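Local structure of methyltransferase domain-containing protein (Serratia marcescens, 7CLF) at residues Ala171-Gly176 and Gly235-Ile240; Ile240-Met245 and Gly269-Ser274. The protein probably transfers a methyl group from S-adenosyl-L-methionine to a hydroxyl oxygen of a small-molecule substrate, acting as a dimeric O-methyltransferase. One frame throughout, in Å; residues are numbered along the deposited sequence.

Contact 1: residues Ala171-Gly176 and Gly235-Ile240; sequences AFLDIG and GGYDLI. With SAH (S-adenosyl-L-homocysteine), chain D.
Phe-172 pairs with Leu-239 and Leu-173 with Ile-240 as parallel bridges, each with 4.8 Å between CA atoms. The backbone bonds flank Phe-172: Leu-239 N gives its hydrogen to Ala-171 O, and Leu-173 N to Leu-239 O at 3.0 Å. Before the bridges begin, a side chain takes over the pairing: the carboxylate of Asp-238 receives Ala-171 N on OD1 at 2.9 Å, with a nearly straight N-H...O angle of 166°. Its CG sits between the backbone N and the carbonyl carbon (chi1 65°), which turns OD1 back to the strand edge. On one face of the sheet Phe-172 and Leu-239 run side by side, the ring atom CD1 of Phe-172 lying 3.6 Å from Leu-239 CG. On the other, CB of Leu-173 stands over a face of the Tyr-237 ring, 3.9 Å from its centroid and 22° off the normal, a CH-pi contact; Ala-171 CB touches the same ring at CD1. Further along, Ile-175 CD1 meets the CG2 branch of Ile-240 at 3.7 Å. Strand 171-175 lies inside the Rossmann-like methyltransferase sheet, between strands 194-199 and 239-243, and Gly-176, in the turn that follows it, accepts a hydrogen bond on O from the amino N of S-adenosyl-L-homocysteine, 2.8 Å away. The chemistry thus grades from a carboxylate-held strand start, through apolar faces, to a backbone carbonyl that probably senses the positive charge of the ligand's ammonium group.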
loop_
_atom_site.group_PDB
_atom_site.type_symbol
_atom_site.label_atom_id
_atom_site.label_comp_id
_atom_site.label_asym_id
_atom_site.label_seq_id
_atom_site.Cartn_x
_atom_site.Cartn_y
_atom_site.Cartn_z
ATOM N N ALA A 171 25.490 31.793 -18.837
ATOM C CA ALA A 171 25.548 30.341 -18.936
ATOM C C ALA A 171 24.886 29.714 -17.716
ATOM O O ALA A 171 25.019 30.215 -16.594
ATOM C CB ALA A 171 26.995 29.851 -19.071
ATOM N N PHE A 172 24.171 28.615 -17.945
ATOM C CA PHE A 172 23.396 27.950 -16.905
ATOM C C PHE A 172 23.716 26.467 -16.918
ATOM O O PHE A 172 23.636 25.823 -17.968
ATOM C CB PHE A 172 21.896 28.168 -17.131
ATOM C CG PHE A 172 21.016 27.284 -16.295
ATOM C CD1 PHE A 172 20.937 27.459 -14.924
ATOM C CD2 PHE A 172 20.249 26.293 -16.883
ATOM C CE1 PHE A 172 20.099 26.656 -14.141
ATOM C CE2 PHE A 172 19.415 25.477 -16.111
ATOM C CZ PHE A 172 19.330 25.668 -14.744
ATOM N N LEU A 173 24.059 25.922 -15.759
ATOM C CA LEU A 173 24.290 24.488 -15.615
ATOM C C LEU A 173 23.219 23.896 -14.704
ATOM O O LEU A 173 23.002 24.395 -13.595
ATOM C CB LEU A 173 25.685 24.216 -15.050
ATOM C CG LEU A 173 26.102 22.802 -14.643
ATOM C CD1 LEU A 173 26.272 21.916 -15.859
ATOM C CD2 LEU A 173 27.402 22.847 -13.836
ATOM N N ASP A 174 22.566 22.832 -15.165
ATOM C CA ASP A 174 21.581 22.103 -14.364
ATOM C C ASP A 174 22.219 20.801 -13.884
ATOM O O ASP A 174 22.344 19.844 -14.657
ATOM C CB ASP A 174 20.314 21.829 -15.168
ATOM C CG ASP A 174 19.132 21.469 -14.275
ATOM O OD1 ASP A 174 19.274 21.612 -13.049
ATOM O OD2 ASP A 174 18.066 21.066 -14.794
ATOM N N ILE A 175 22.623 20.764 -12.616
ATOM C CA ILE A 175 23.256 19.572 -12.052
ATOM C C ILE A 175 22.157 18.609 -11.634
ATOM O O ILE A 175 21.286 18.970 -10.839
ATOM C CB ILE A 175 24.157 19.921 -10.856
ATOM C CG1 ILE A 175 25.379 20.745 -11.290
ATOM C CG2 ILE A 175 24.595 18.645 -10.149
ATOM C CD1 ILE A 175 26.293 21.145 -10.116
ATOM N N GLY A 176 22.198 17.384 -12.156
ATOM C CA GLY A 176 21.163 16.417 -11.843
ATOM C C GLY A 176 19.845 16.707 -12.526
ATOM O O GLY A 176 18.783 16.369 -11.987
ATOM N N GLY A 235 34.700 25.463 -15.860
ATOM C CA GLY A 235 33.336 25.805 -16.314
ATOM C C GLY A 235 32.892 27.191 -15.858
ATOM O O GLY A 235 32.928 27.476 -14.663
ATOM N N GLY A 236 32.474 28.032 -16.799
ATOM C CA GLY A 236 32.003 29.369 -16.423
ATOM C C GLY A 236 30.493 29.433 -16.306
ATOM O O GLY A 236 29.905 30.144 -17.087
ATOM N N TYR A 237 29.893 28.739 -15.347
ATOM C CA TYR A 237 28.418 28.837 -15.226
ATOM C C TYR A 237 28.053 29.866 -14.161
ATOM O O TYR A 237 28.313 29.614 -13.015
ATOM C CB TYR A 237 27.816 27.451 -15.029
ATOM C CG TYR A 237 28.186 26.522 -16.145
ATOM C CD1 TYR A 237 27.561 26.603 -17.362
ATOM C CD2 TYR A 237 29.175 25.581 -15.984
ATOM C CE1 TYR A 237 27.914 25.780 -18.401
ATOM C CE2 TYR A 237 29.519 24.726 -17.006
ATOM C CZ TYR A 237 28.890 24.839 -18.217
ATOM O OH TYR A 237 29.224 24.027 -19.233
ATOM N N ASP A 238 27.458 30.990 -14.564
ATOM C CA ASP A 238 27.110 32.071 -13.606
ATOM C C ASP A 238 25.772 31.784 -12.926
ATOM O O ASP A 238 25.398 32.541 -12.072
ATOM C CB ASP A 238 27.229 33.458 -14.219
ATOM C CG ASP A 238 26.234 33.684 -15.326
ATOM O OD1 ASP A 238 26.297 32.975 -16.259
ATOM O OD2 ASP A 238 25.457 34.591 -15.219
ATOM N N LEU A 239 25.054 30.773 -13.405
ATOM C CA LEU A 239 23.888 30.221 -12.684
ATOM C C LEU A 239 23.955 28.688 -12.677
ATOM O O LEU A 239 24.052 28.077 -13.717
ATOM C CB LEU A 239 22.541 30.733 -13.183
ATOM C CG LEU A 239 21.371 30.055 -12.479
ATOM C CD1 LEU A 239 21.437 30.300 -10.996
ATOM C CD2 LEU A 239 20.038 30.465 -13.039
ATOM N N ILE A 240 23.911 28.117 -11.493
ATOM C CA ILE A 240 23.893 26.667 -11.340
ATOM C C ILE A 240 22.657 26.319 -10.530
ATOM O O ILE A 240 22.336 27.009 -9.557
ATOM C CB ILE A 240 25.179 26.150 -10.658
ATOM C CG1 ILE A 240 26.396 26.493 -11.520
ATOM C CG2 ILE A 240 25.128 24.651 -10.420
ATOM C CD1 ILE A 240 27.700 26.266 -10.819
HETATM N N SAH D . 16.406 17.784 -11.363
HETATM C CA SAH D . 15.265 16.961 -11.763
HETATM C CB SAH D . 15.453 15.486 -11.365
HETATM C CG SAH D . 15.660 15.125 -9.892
HETATM S SD SAH D . 15.970 13.333 -9.657
HETATM C C SAH D . 13.995 17.541 -11.155
HETATM O O SAH D . 14.026 18.608 -10.534
HETATM O OXT SAH D . 12.910 16.965 -11.288
HETATM C "C5'" SAH D . 17.671 13.576 -9.082
HETATM C "C4'" SAH D . 18.718 13.520 -10.196
HETATM O "O4'" SAH D . 20.007 13.728 -9.631
HETATM C "C3'" SAH D . 18.749 12.159 -10.867
HETATM O "O3'" SAH D . 18.535 12.300 -12.244
HETATM C "C2'" SAH D . 20.147 11.634 -10.609
HETATM O "O2'" SAH D . 20.700 10.969 -11.721
HETATM C "C1'" SAH D . 20.931 12.873 -10.253
HETATM N N9 SAH D . 22.045 12.557 -9.347
HETATM C C8 SAH D . 22.018 11.788 -8.214
HETATM N N7 SAH D . 23.267 11.752 -7.682
HETATM C C5 SAH D . 24.086 12.477 -8.468
HETATM C C6 SAH D . 25.441 12.762 -8.385
HETATM N N6 SAH D . 26.165 12.275 -7.376
HETATM N N1 SAH D . 26.024 13.551 -9.358
HETATM C C2 SAH D . 25.259 14.050 -10.386
HETATM N N3 SAH D . 23.903 13.761 -10.465
HETATM C C4 SAH D . 23.335 12.989 -9.517
#

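Contact 2: residues Ile240-Met245 and Gly269-Ser274; sequences IHLGWM and GRFIAS. With SAH (S-adenosyl-L-homocysteine), chain D.
Ile-240 opens the pairing with Phe-271: its N donates to Arg-270 O and its O receives Ile-272 N at 2.8 Å. The CG2 branch of Ile-240 comes within 3.8 Å of CD1 of the Phe-271 ring, while its CB lies in the plane of that ring, at the edge. His-241 is carried on the face shared with Ile-272 and Ser-274. With CG opposite the backbone N (chi1 174°), the imidazole reaches forward along the strand, and NE2 meets Ser-274 OG near the ring plane at 2.8 Å; either atom could be the donor. The other ring nitrogen, ND1, bonds to Asp-174 OD1, so each nitrogen of the imidazole has a partner that limits its rotation; Ser-274 OG is in turn bonded to Arg-331 of the ligand site. The segment axes lie 4.7 Å apart at 11°, the parallel pairing of a beta-alpha-beta crossover in which helix 251-264 joins the two strands of the Rossmann-like fold. Leu-242 returns to the Phe-271 face, where its CB is 3.7 Å from Phe-271 CZ; helix 251-264 covers both residues. Gly-243 passes its CA 3.3 Å from Ser-274 OG, and its O takes a hydrogen bond from the amino N of S-adenosyl-L-homocysteine at 2.8 Å. Trp-244, already past the strand, still gives its backbone N to Ser-274 O. Its indole meets the ring of His-247, the predicted proton acceptor, edge-to-face. Met-245 then bends at chi2 and chi3, bringing SD 3.7 Å from C4 of the ligand's adenine.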
loop_
_atom_site.group_PDB
_atom_site.type_symbol
_atom_site.label_atom_id
_atom_site.label_comp_id
_atom_site.label_asym_id
_atom_site.label_seq_id
_atom_site.Cartn_x
_atom_site.Cartn_y
_atom_site.Cartn_z
ATOM N N ILE A 240 23.911 28.117 -11.493
ATOM C CA ILE A 240 23.893 26.667 -11.340
ATOM C C ILE A 240 22.657 26.319 -10.530
ATOM O O ILE A 240 22.336 27.009 -9.557
ATOM C CB ILE A 240 25.179 26.150 -10.658
ATOM C CG1 ILE A 240 26.396 26.493 -11.520
ATOM C CG2 ILE A 240 25.128 24.651 -10.420
ATOM C CD1 ILE A 240 27.700 26.266 -10.819
ATOM N N HIS A 241 21.949 25.270 -10.952
ATOM C CA HIS A 241 20.749 24.788 -10.292
ATOM C C HIS A 241 20.933 23.328 -9.927
ATOM O O HIS A 241 21.632 22.577 -10.615
ATOM C CB HIS A 241 19.505 24.951 -11.199
ATOM C CG HIS A 241 18.245 24.356 -10.653
ATOM N ND1 HIS A 241 17.667 23.226 -11.190
ATOM C CD2 HIS A 241 17.402 24.783 -9.679
ATOM C CE1 HIS A 241 16.535 22.968 -10.556
ATOM N NE2 HIS A 241 16.350 23.901 -9.636
ATOM N N LEU A 242 20.291 22.945 -8.826
ATOM C CA LEU A 242 20.257 21.575 -8.333
ATOM C C LEU A 242 18.816 21.294 -7.929
ATOM O O LEU A 242 18.351 21.804 -6.907
ATOM C CB LEU A 242 21.216 21.412 -7.154
ATOM C CG LEU A 242 21.342 20.027 -6.541
ATOM C CD1 LEU A 242 22.049 19.114 -7.522
ATOM C CD2 LEU A 242 22.092 20.127 -5.230
ATOM N N GLY A 243 18.102 20.510 -8.728
ATOM C CA GLY A 243 16.696 20.284 -8.446
ATOM C C GLY A 243 16.354 18.909 -7.915
ATOM O O GLY A 243 16.572 17.897 -8.578
ATOM N N TRP A 244 15.791 18.867 -6.732
ATOM C CA TRP A 244 15.297 17.585 -6.176
ATOM C C TRP A 244 16.389 16.522 -6.044
ATOM O O TRP A 244 16.103 15.399 -6.293
ATOM C CB TRP A 244 14.072 17.113 -6.957
ATOM C CG TRP A 244 12.870 17.079 -6.076
ATOM C CD1 TRP A 244 12.686 17.772 -4.921
ATOM C CD2 TRP A 244 11.704 16.261 -6.235
ATOM N NE1 TRP A 244 11.490 17.444 -4.353
ATOM C CE2 TRP A 244 10.867 16.515 -5.136
ATOM C CE3 TRP A 244 11.304 15.323 -7.180
ATOM C CZ2 TRP A 244 9.643 15.878 -4.977
ATOM C CZ3 TRP A 244 10.098 14.687 -7.023
ATOM C CH2 TRP A 244 9.282 14.964 -5.935
ATOM N N MET A 245 17.605 16.915 -5.685
ATOM C CA MET A 245 18.673 15.949 -5.468
ATOM C C MET A 245 19.194 15.907 -4.039
ATOM O O MET A 245 19.620 14.844 -3.589
ATOM C CB MET A 245 19.856 16.220 -6.409
ATOM C CG MET A 245 20.662 14.972 -6.689
ATOM S SD MET A 245 22.404 15.352 -6.792
ATOM C CE MET A 245 22.540 16.146 -5.213
ATOM N N GLY A 269 29.220 33.892 -9.090
ATOM C CA GLY A 269 28.199 32.975 -9.545
ATOM C C GLY A 269 27.038 32.887 -8.572
ATOM O O GLY A 269 27.169 33.152 -7.374
ATOM N N ARG A 270 25.875 32.517 -9.110
ATOM C CA ARG A 270 24.688 32.221 -8.319
ATOM C C ARG A 270 24.413 30.722 -8.347
ATOM O O ARG A 270 24.715 30.038 -9.330
ATOM C CB ARG A 270 23.469 32.995 -8.837
ATOM C CG ARG A 270 22.155 32.626 -8.167
ATOM C CD ARG A 270 21.128 33.718 -8.359
ATOM N NE ARG A 270 21.679 35.019 -7.989
ATOM C CZ ARG A 270 21.144 36.181 -8.340
ATOM N NH1 ARG A 270 20.041 36.207 -9.084
ATOM N NH2 ARG A 270 21.718 37.315 -7.956
ATOM N N PHE A 271 23.876 30.209 -7.235
ATOM C CA PHE A 271 23.448 28.821 -7.115
ATOM C C PHE A 271 22.031 28.781 -6.554
ATOM O O PHE A 271 21.705 29.537 -5.638
ATOM C CB PHE A 271 24.400 28.020 -6.211
ATOM C CG PHE A 271 23.931 26.617 -5.922
ATOM C CD1 PHE A 271 23.921 25.652 -6.920
ATOM C CD2 PHE A 271 23.498 26.262 -4.650
ATOM C CE1 PHE A 271 23.484 24.354 -6.650
ATOM C CE2 PHE A 271 23.065 24.972 -4.372
ATOM C CZ PHE A 271 23.058 24.017 -5.369
ATOM N N ILE A 272 21.190 27.909 -7.115
ATOM C CA ILE A 272 19.809 27.717 -6.665
ATOM C C ILE A 272 19.575 26.224 -6.481
ATOM O O ILE A 272 19.784 25.436 -7.413
ATOM C CB ILE A 272 18.775 28.290 -7.654
ATOM C CG1 ILE A 272 18.987 29.791 -7.844
ATOM C CG2 ILE A 272 17.325 28.008 -7.156
ATOM C CD1 ILE A 272 18.050 30.414 -8.874
ATOM N N ALA A 273 19.142 25.830 -5.288
ATOM C CA ALA A 273 18.632 24.485 -5.083
ATOM C C ALA A 273 17.120 24.565 -4.891
ATOM O O ALA A 273 16.613 25.488 -4.245
ATOM C CB ALA A 273 19.316 23.804 -3.888
ATOM N N SER A 274 16.396 23.624 -5.493
ATOM C CA SER A 274 14.949 23.553 -5.363
ATOM C C SER A 274 14.570 22.221 -4.729
ATOM O O SER A 274 14.990 21.156 -5.193
ATOM C CB SER A 274 14.238 23.737 -6.714
ATOM O OG SER A 274 14.632 22.799 -7.688
HETATM N N SAH D . 16.406 17.784 -11.363
HETATM C CA SAH D . 15.265 16.961 -11.763
HETATM C CB SAH D . 15.453 15.486 -11.365
HETATM C CG SAH D . 15.660 15.125 -9.892
HETATM S SD SAH D . 15.970 13.333 -9.657
HETATM C C SAH D . 13.995 17.541 -11.155
HETATM O O SAH D . 14.026 18.608 -10.534
HETATM O OXT SAH D . 12.910 16.965 -11.288
HETATM C "C5'" SAH D . 17.671 13.576 -9.082
HETATM C "C4'" SAH D . 18.718 13.520 -10.196
HETATM O "O4'" SAH D . 20.007 13.728 -9.631
HETATM C "C3'" SAH D . 18.749 12.159 -10.867
HETATM O "O3'" SAH D . 18.535 12.300 -12.244
HETATM C "C2'" SAH D . 20.147 11.634 -10.609
HETATM O "O2'" SAH D . 20.700 10.969 -11.721
HETATM C "C1'" SAH D . 20.931 12.873 -10.253
HETATM N N9 SAH D . 22.045 12.557 -9.347
HETATM C C8 SAH D . 22.018 11.788 -8.214
HETATM N N7 SAH D . 23.267 11.752 -7.682
HETATM C C5 SAH D . 24.086 12.477 -8.468
HETATM C C6 SAH D . 25.441 12.762 -8.385
HETATM N N6 SAH D . 26.165 12.275 -7.376
HETATM N N1 SAH D . 26.024 13.551 -9.358
HETATM C C2 SAH D . 25.259 14.050 -10.386
HETATM N N3 SAH D . 23.903 13.761 -10.465
HETATM C C4 SAH D . 23.335 12.989 -9.517
#

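Past the N-terminal helical part, strand 171-175 is the first strand of the seven-stranded sheet. The chain then makes strands 194-199 and 220-224 on one side of it before 235-240 returns to its other side, closing the longer loop of contact 1, with 58 residues between its segments. Contact 2 follows in series, bridging only 23 residues through helix 251-264, and shares Ile-240 with contact 1. The loops neither nest nor cross. Strand 239-243 is the common middle member, tying strand 171-175 to strand 270-275; Ile-175 N and His-241 O, 2.9 Å apart, probably form a further hydrogen bond between the contacts. Both lead to S-adenosyl-L-homocysteine at the C-terminal ends of strands 171-175 and 239-243.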